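Long-range contacts in enoyl-acyl carrier protein reductase (Uncultured bacterium, PDB 6KIA), which probably reduces the enoyl-acyl carrier protein double bond with bound NADH in fatty acid synthesis, and is associated with resistance to triclosan: residues Asn211-Leu216 with Met267-Ile272; Ile272-Trp277 with Gly419-Leu424. All blocks are in the same frame, centred on the assembly; numbering follows the deposited sequence.

Contact 1: Asn211-Leu216 with Met267-Ile272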
loop_
_atom_site.group_PDB
_atom_site.type_symbol
_atom_site.label_atom_id
_atom_site.label_comp_id
_atom_site.label_asym_id
_atom_site.label_seq_id
_atom_site.Cartn_x
_atom_site.Cartn_y
_atom_site.Cartn_z
ATOM N N ASN A 211 9.344 4.496 -8.282
ATOM C CA ASN A 211 9.638 4.846 -9.670
ATOM C C ASN A 211 8.646 4.299 -10.703
ATOM O O ASN A 211 8.468 4.892 -11.758
ATOM C CB ASN A 211 11.053 4.403 -10.008
ATOM C CG ASN A 211 12.089 5.172 -9.209
ATOM O OD1 ASN A 211 11.809 6.263 -8.711
ATOM N ND2 ASN A 211 13.283 4.607 -9.076
ATOM N N THR A 212 7.990 3.187 -10.389
ATOM C CA THR A 212 6.899 2.678 -11.214
ATOM C C THR A 212 5.788 3.727 -11.448
ATOM O O THR A 212 5.153 3.714 -12.501
ATOM C CB THR A 212 6.257 1.440 -10.573
ATOM O OG1 THR A 212 5.949 1.730 -9.202
ATOM C CG2 THR A 212 7.222 0.263 -10.603
ATOM N N PHE A 213 5.527 4.599 -10.466
ATOM C CA PHE A 213 4.541 5.675 -10.631
ATOM C C PHE A 213 5.012 6.671 -11.666
ATOM O O PHE A 213 4.223 7.148 -12.483
ATOM C CB PHE A 213 4.280 6.368 -9.292
ATOM C CG PHE A 213 3.046 7.228 -9.252
ATOM C CD1 PHE A 213 1.812 6.768 -9.726
ATOM C CD2 PHE A 213 3.089 8.456 -8.616
ATOM C CE1 PHE A 213 0.661 7.561 -9.624
ATOM C CE2 PHE A 213 1.951 9.253 -8.521
ATOM C CZ PHE A 213 0.731 8.801 -9.014
ATOM N N LEU A 214 6.309 6.980 -11.629
ATOM C CA LEU A 214 6.882 7.879 -12.619
ATOM C C LEU A 214 6.793 7.241 -13.996
ATOM O O LEU A 214 6.480 7.922 -14.969
ATOM C CB LEU A 214 8.346 8.225 -12.302
ATOM C CG LEU A 214 9.030 9.064 -13.396
ATOM C CD1 LEU A 214 8.407 10.464 -13.465
ATOM C CD2 LEU A 214 10.538 9.145 -13.193
ATOM N N HIS A 215 7.063 5.938 -14.085
ATOM C CA HIS A 215 7.031 5.257 -15.374
ATOM C C HIS A 215 5.613 5.205 -15.896
ATOM O O HIS A 215 5.387 5.238 -17.100
ATOM C CB HIS A 215 7.600 3.849 -15.263
ATOM C CG HIS A 215 9.036 3.838 -14.862
ATOM N ND1 HIS A 215 9.938 4.765 -15.337
ATOM C CD2 HIS A 215 9.722 3.041 -14.006
ATOM C CE1 HIS A 215 11.121 4.537 -14.795
ATOM N NE2 HIS A 215 11.018 3.496 -13.987
ATOM N N LEU A 216 4.657 5.155 -14.977
ATOM C CA LEU A 216 3.258 5.204 -15.358
ATOM C C LEU A 216 2.905 6.560 -15.935
ATOM O O LEU A 216 2.305 6.652 -17.015
ATOM C CB LEU A 216 2.377 4.911 -14.145
ATOM C CG LEU A 216 0.891 5.239 -14.300
ATOM C CD1 LEU A 216 0.256 4.521 -15.511
ATOM C CD2 LEU A 216 0.174 4.929 -13.001
ATOM N N MET A 267 8.197 8.259 0.396
ATOM C CA MET A 267 8.397 9.710 0.288
ATOM C C MET A 267 8.876 10.092 -1.118
ATOM O O MET A 267 8.569 11.185 -1.627
ATOM C CB MET A 267 9.354 10.210 1.369
ATOM C CG MET A 267 8.654 10.242 2.715
ATOM S SD MET A 267 9.698 10.889 4.062
ATOM C CE MET A 267 10.901 9.584 4.205
ATOM N N ARG A 268 9.581 9.179 -1.771
ATOM C CA ARG A 268 9.957 9.419 -3.158
ATOM C C ARG A 268 8.715 9.397 -4.063
ATOM O O ARG A 268 8.584 10.199 -4.989
ATOM C CB ARG A 268 10.965 8.375 -3.627
ATOM C CG ARG A 268 11.500 8.624 -5.022
ATOM C CD ARG A 268 12.562 7.599 -5.401
ATOM N NE ARG A 268 13.128 7.908 -6.708
ATOM C CZ ARG A 268 14.141 8.749 -6.909
ATOM N NH1 ARG A 268 14.741 9.341 -5.882
ATOM N NH2 ARG A 268 14.566 8.977 -8.139
ATOM N N LEU A 269 7.784 8.505 -3.746
ATOM C CA LEU A 269 6.491 8.452 -4.433
ATOM C C LEU A 269 5.749 9.787 -4.321
ATOM O O LEU A 269 5.236 10.323 -5.323
ATOM C CB LEU A 269 5.639 7.321 -3.848
ATOM C CG LEU A 269 4.217 7.147 -4.387
ATOM C CD1 LEU A 269 4.265 6.583 -5.811
ATOM C CD2 LEU A 269 3.404 6.248 -3.450
ATOM N N GLU A 270 5.704 10.321 -3.107
ATOM C CA GLU A 270 5.116 11.643 -2.885
ATOM C C GLU A 270 5.795 12.711 -3.744
ATOM O O GLU A 270 5.124 13.528 -4.384
ATOM C CB GLU A 270 5.208 12.028 -1.415
ATOM C CG GLU A 270 4.327 11.186 -0.526
ATOM C CD GLU A 270 4.600 11.412 0.938
ATOM O OE1 GLU A 270 5.667 11.981 1.267
ATOM O OE2 GLU A 270 3.768 10.990 1.755
ATOM N N ARG A 271 7.129 12.705 -3.753
ATOM C CA ARG A 271 7.850 13.702 -4.556
ATOM C C ARG A 271 7.539 13.594 -6.057
ATOM O O ARG A 271 7.432 14.607 -6.747
ATOM C CB ARG A 271 9.356 13.600 -4.331
ATOM C CG ARG A 271 9.779 14.046 -2.947
ATOM C CD ARG A 271 11.296 14.232 -2.817
ATOM N NE ARG A 271 12.095 13.068 -3.206
ATOM C CZ ARG A 271 12.404 12.060 -2.397
ATOM N NH1 ARG A 271 11.969 12.053 -1.141
ATOM N NH2 ARG A 271 13.148 11.061 -2.848
ATOM N N ILE A 272 7.398 12.371 -6.561
ATOM C CA ILE A 272 7.008 12.175 -7.958
ATOM C C ILE A 272 5.642 12.823 -8.229
ATOM O O ILE A 272 5.461 13.547 -9.232
ATOM C CB ILE A 272 6.983 10.669 -8.322
ATOM C CG1 ILE A 272 8.407 10.112 -8.358
ATOM C CG2 ILE A 272 6.297 10.440 -9.679
ATOM C CD1 ILE A 272 8.479 8.594 -8.288
HETATM O O HOH W 1 12.187 8.685 -10.129
#
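Two neighbouring helices of the Rossmann-type fold, 196-219 and 263-278, pack side by side on one face of the largely parallel sheet, and Asn211, Phe213 and Leu214 of the first meet Arg268, Leu269 and Ile272 of the second. The local axes run nearly parallel, 22° apart, with a closest approach of 9.1 Å. At the polar edge of this seam, Arg268 NE donates to Asn211 OD1 at 2.9 Å with an N-H...O angle of 165°. The donor lies in the carbonyl plane of the amide, on a lone pair, and OD1 lies at the edge of the guanidinium, although the two planes are turned 78° against each other. Arg268 is extended from CG to NE, which brings NE to the amide. A water closes a small ring, giving a hydrogen to Asn211 OD1 at 2.8 Å and taking one from Arg268 NH2 at 3.1 Å. On the sheet side of this polar pair the seam is apolar. Phe213 points its CB at helix 263-278, where Leu269 CD1 presses on Phe213 CB at 3.5 Å, and CG anti to the backbone N puts CD2 beside Leu269 and Ile272. Ile272 CG2 touches Phe213 CD2 at 3.9 Å and also Leu214 CB at 4.0 Å, so the methyl rests on both side chains. Tyr236 and Ala238 of strand 234-240 also touch Phe213. Two donors thus grip Asn211 OD1, and Glu207 takes a hydrogen bond from Asn211 ND2, which fixes the rotation of the amide and defines which of its ends faces the arginine.

Contact 2: Ile272-Trp277 with Gly419-Leu424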
loop_
_atom_site.group_PDB
_atom_site.type_symbol
_atom_site.label_atom_id
_atom_site.label_comp_id
_atom_site.label_asym_id
_atom_site.label_seq_id
_atom_site.Cartn_x
_atom_site.Cartn_y
_atom_site.Cartn_z
ATOM N N ILE A 272 7.398 12.371 -6.561
ATOM C CA ILE A 272 7.008 12.175 -7.958
ATOM C C ILE A 272 5.642 12.823 -8.229
ATOM O O ILE A 272 5.461 13.547 -9.232
ATOM C CB ILE A 272 6.983 10.669 -8.322
ATOM C CG1 ILE A 272 8.407 10.112 -8.358
ATOM C CG2 ILE A 272 6.297 10.440 -9.679
ATOM C CD1 ILE A 272 8.479 8.594 -8.288
ATOM N N ALA A 273 4.692 12.612 -7.317
ATOM C CA ALA A 273 3.371 13.249 -7.457
ATOM C C ALA A 273 3.466 14.773 -7.446
ATOM O O ALA A 273 2.802 15.453 -8.234
ATOM C CB ALA A 273 2.418 12.788 -6.352
ATOM N N GLU A 274 4.253 15.314 -6.522
ATOM C CA GLU A 274 4.395 16.774 -6.422
ATOM C C GLU A 274 5.027 17.366 -7.690
ATOM O O GLU A 274 4.536 18.389 -8.218
ATOM C CB GLU A 274 5.211 17.136 -5.183
ATOM C CG GLU A 274 4.500 16.765 -3.896
ATOM C CD GLU A 274 5.385 16.874 -2.657
ATOM O OE1 GLU A 274 6.609 16.676 -2.772
ATOM O OE2 GLU A 274 4.842 17.162 -1.570
ATOM N N ASP A 275 6.054 16.699 -8.215
ATOM C CA ASP A 275 6.728 17.162 -9.433
ATOM C C ASP A 275 5.747 17.140 -10.599
ATOM O O ASP A 275 5.683 18.091 -11.387
ATOM C CB ASP A 275 7.929 16.288 -9.813
ATOM C CG ASP A 275 9.084 16.367 -8.827
ATOM O OD1 ASP A 275 9.211 17.380 -8.110
ATOM O OD2 ASP A 275 9.918 15.429 -8.842
ATOM N N ALA A 276 4.991 16.047 -10.714
ATOM C CA ALA A 276 3.990 15.935 -11.780
ATOM C C ALA A 276 2.902 17.009 -11.661
ATOM O O ALA A 276 2.473 17.582 -12.675
ATOM C CB ALA A 276 3.363 14.514 -11.790
ATOM N N TRP A 277 2.459 17.276 -10.434
ATOM C CA TRP A 277 1.412 18.259 -10.177
ATOM C C TRP A 277 1.846 19.652 -10.624
ATOM O O TRP A 277 1.045 20.410 -11.191
ATOM C CB TRP A 277 1.032 18.283 -8.699
ATOM C CG TRP A 277 -0.181 19.103 -8.357
ATOM C CD1 TRP A 277 -0.219 20.452 -8.106
ATOM C CD2 TRP A 277 -1.520 18.628 -8.180
ATOM N NE1 TRP A 277 -1.502 20.840 -7.791
ATOM C CE2 TRP A 277 -2.320 19.740 -7.820
ATOM C CE3 TRP A 277 -2.122 17.366 -8.268
ATOM C CZ2 TRP A 277 -3.696 19.633 -7.569
ATOM C CZ3 TRP A 277 -3.494 17.258 -8.024
ATOM C CH2 TRP A 277 -4.264 18.386 -7.671
ATOM N N GLY A 419 -4.898 18.261 -4.033
ATOM C CA GLY A 419 -3.457 18.373 -4.127
ATOM C C GLY A 419 -2.767 17.073 -4.477
ATOM O O GLY A 419 -3.413 16.043 -4.611
ATOM N N PRO A 420 -1.442 17.118 -4.612
ATOM C CA PRO A 420 -0.678 15.939 -5.028
ATOM C C PRO A 420 -0.523 14.869 -3.934
ATOM O O PRO A 420 -0.195 13.731 -4.272
ATOM C CB PRO A 420 0.687 16.530 -5.402
ATOM C CG PRO A 420 0.795 17.780 -4.602
ATOM C CD PRO A 420 -0.596 18.325 -4.502
ATOM N N VAL A 421 -0.669 15.249 -2.668
ATOM C CA VAL A 421 -0.499 14.324 -1.544
ATOM C C VAL A 421 -1.544 14.616 -0.481
ATOM O O VAL A 421 -1.631 15.744 0.029
ATOM C CB VAL A 421 0.917 14.424 -0.908
ATOM C CG1 VAL A 421 1.076 13.343 0.152
ATOM C CG2 VAL A 421 2.034 14.325 -1.957
ATOM N N LEU A 422 -2.366 13.616 -0.165
ATOM C CA LEU A 422 -3.466 13.783 0.764
ATOM C C LEU A 422 -3.535 12.610 1.728
ATOM O O LEU A 422 -3.461 11.453 1.308
ATOM C CB LEU A 422 -4.799 13.903 0.024
ATOM C CG LEU A 422 -4.938 15.097 -0.926
ATOM C CD1 LEU A 422 -6.227 14.980 -1.740
ATOM C CD2 LEU A 422 -4.921 16.374 -0.082
ATOM N N TRP A 423 -3.684 12.911 3.007
ATOM C CA TRP A 423 -3.883 11.861 4.004
ATOM C C TRP A 423 -5.371 11.552 4.185
ATOM O O TRP A 423 -6.193 12.468 4.391
ATOM C CB TRP A 423 -3.277 12.264 5.355
ATOM C CG TRP A 423 -1.844 11.911 5.621
ATOM C CD1 TRP A 423 -1.384 10.948 6.484
ATOM C CD2 TRP A 423 -0.675 12.543 5.072
ATOM N NE1 TRP A 423 -0.018 10.960 6.519
ATOM C CE2 TRP A 423 0.452 11.905 5.643
ATOM C CE3 TRP A 423 -0.471 13.567 4.147
ATOM C CZ2 TRP A 423 1.763 12.271 5.325
ATOM C CZ3 TRP A 423 0.849 13.939 3.840
ATOM C CH2 TRP A 423 1.938 13.292 4.420
ATOM N N LEU A 424 -5.701 10.260 4.153
ATOM C CA LEU A 424 -7.020 9.772 4.532
ATOM C C LEU A 424 -6.872 9.129 5.904
ATOM O O LEU A 424 -6.432 7.984 6.004
ATOM C CB LEU A 424 -7.539 8.752 3.508
ATOM C CG LEU A 424 -7.528 9.237 2.050
ATOM C CD1 LEU A 424 -8.097 8.159 1.144
ATOM C CD2 LEU A 424 -8.365 10.518 1.938
#
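Trp277 lays one face of its indole against Gly419 and the ring of Pro420, in two CH-pi contacts where helix 263-278 covers the start of strand 421-423, the strand of the Rossmann-type sheet that pairs with 283-287. Gly419 CA stands 3.8 Å from the centroid of the six-membered ring, 21° off its normal, while Pro420 CD stands 3.9 Å from the centroid of the five-membered ring, only 12° off. The indole is therefore spanned by two consecutive residues, one to each ring. CG anti to the backbone N (chi1 -171°) lays the indole of Trp277 over Gly419 and Pro420, and Trp277 CB meets Pro420 CB at 3.7 Å. One turn back along the helix, Ala273 CB sits 3.5 Å from Pro420 O. Glu274 and Pro420 cross at about a right angle, with Glu274 CG 3.9 Å from Pro420 CG. The proline ring is thus bordered by Ala273, Glu274 and Trp277. Glu274 engages the strand through its aliphatic part, CG also reaching Val421 CG2 at 4.0 Å. Across these segments the contact is van der Waals and CH-pi in kind, and its position is set from outside: Pro420 and Leu422 hydrogen-bond through their backbones to Val285 of the adjacent parallel strand 283-287, and Lys282 makes a cation-pi contact with Trp277. The loop before the strand is held by a side-chain bond: Gly419 O, which lies 3.6 Å from Trp277 CZ3, accepts a hydrogen bond from Thr284 OG1.

Contacts 1 and 2 follow one another along helix 263-278 and share Ile272, their centres about 10 Å apart. Contact 1 joins that helix to helix 196-219, whereas contact 2 joins it to strand 421-423, so a single helix bridges its neighbour helix and strand 421-423 of the sheet. They also touch directly: Glu270 OE2 packs on Val421 CG1 at 3.9 Å, and Phe213 CE2 lies 4.2 Å from Ala273 CB. Contact 1 lies nearer the cofactor, the Leu269 side chain being about 6 Å from the bound NADH, against about 12 Å for the Val421 side chain in contact 2.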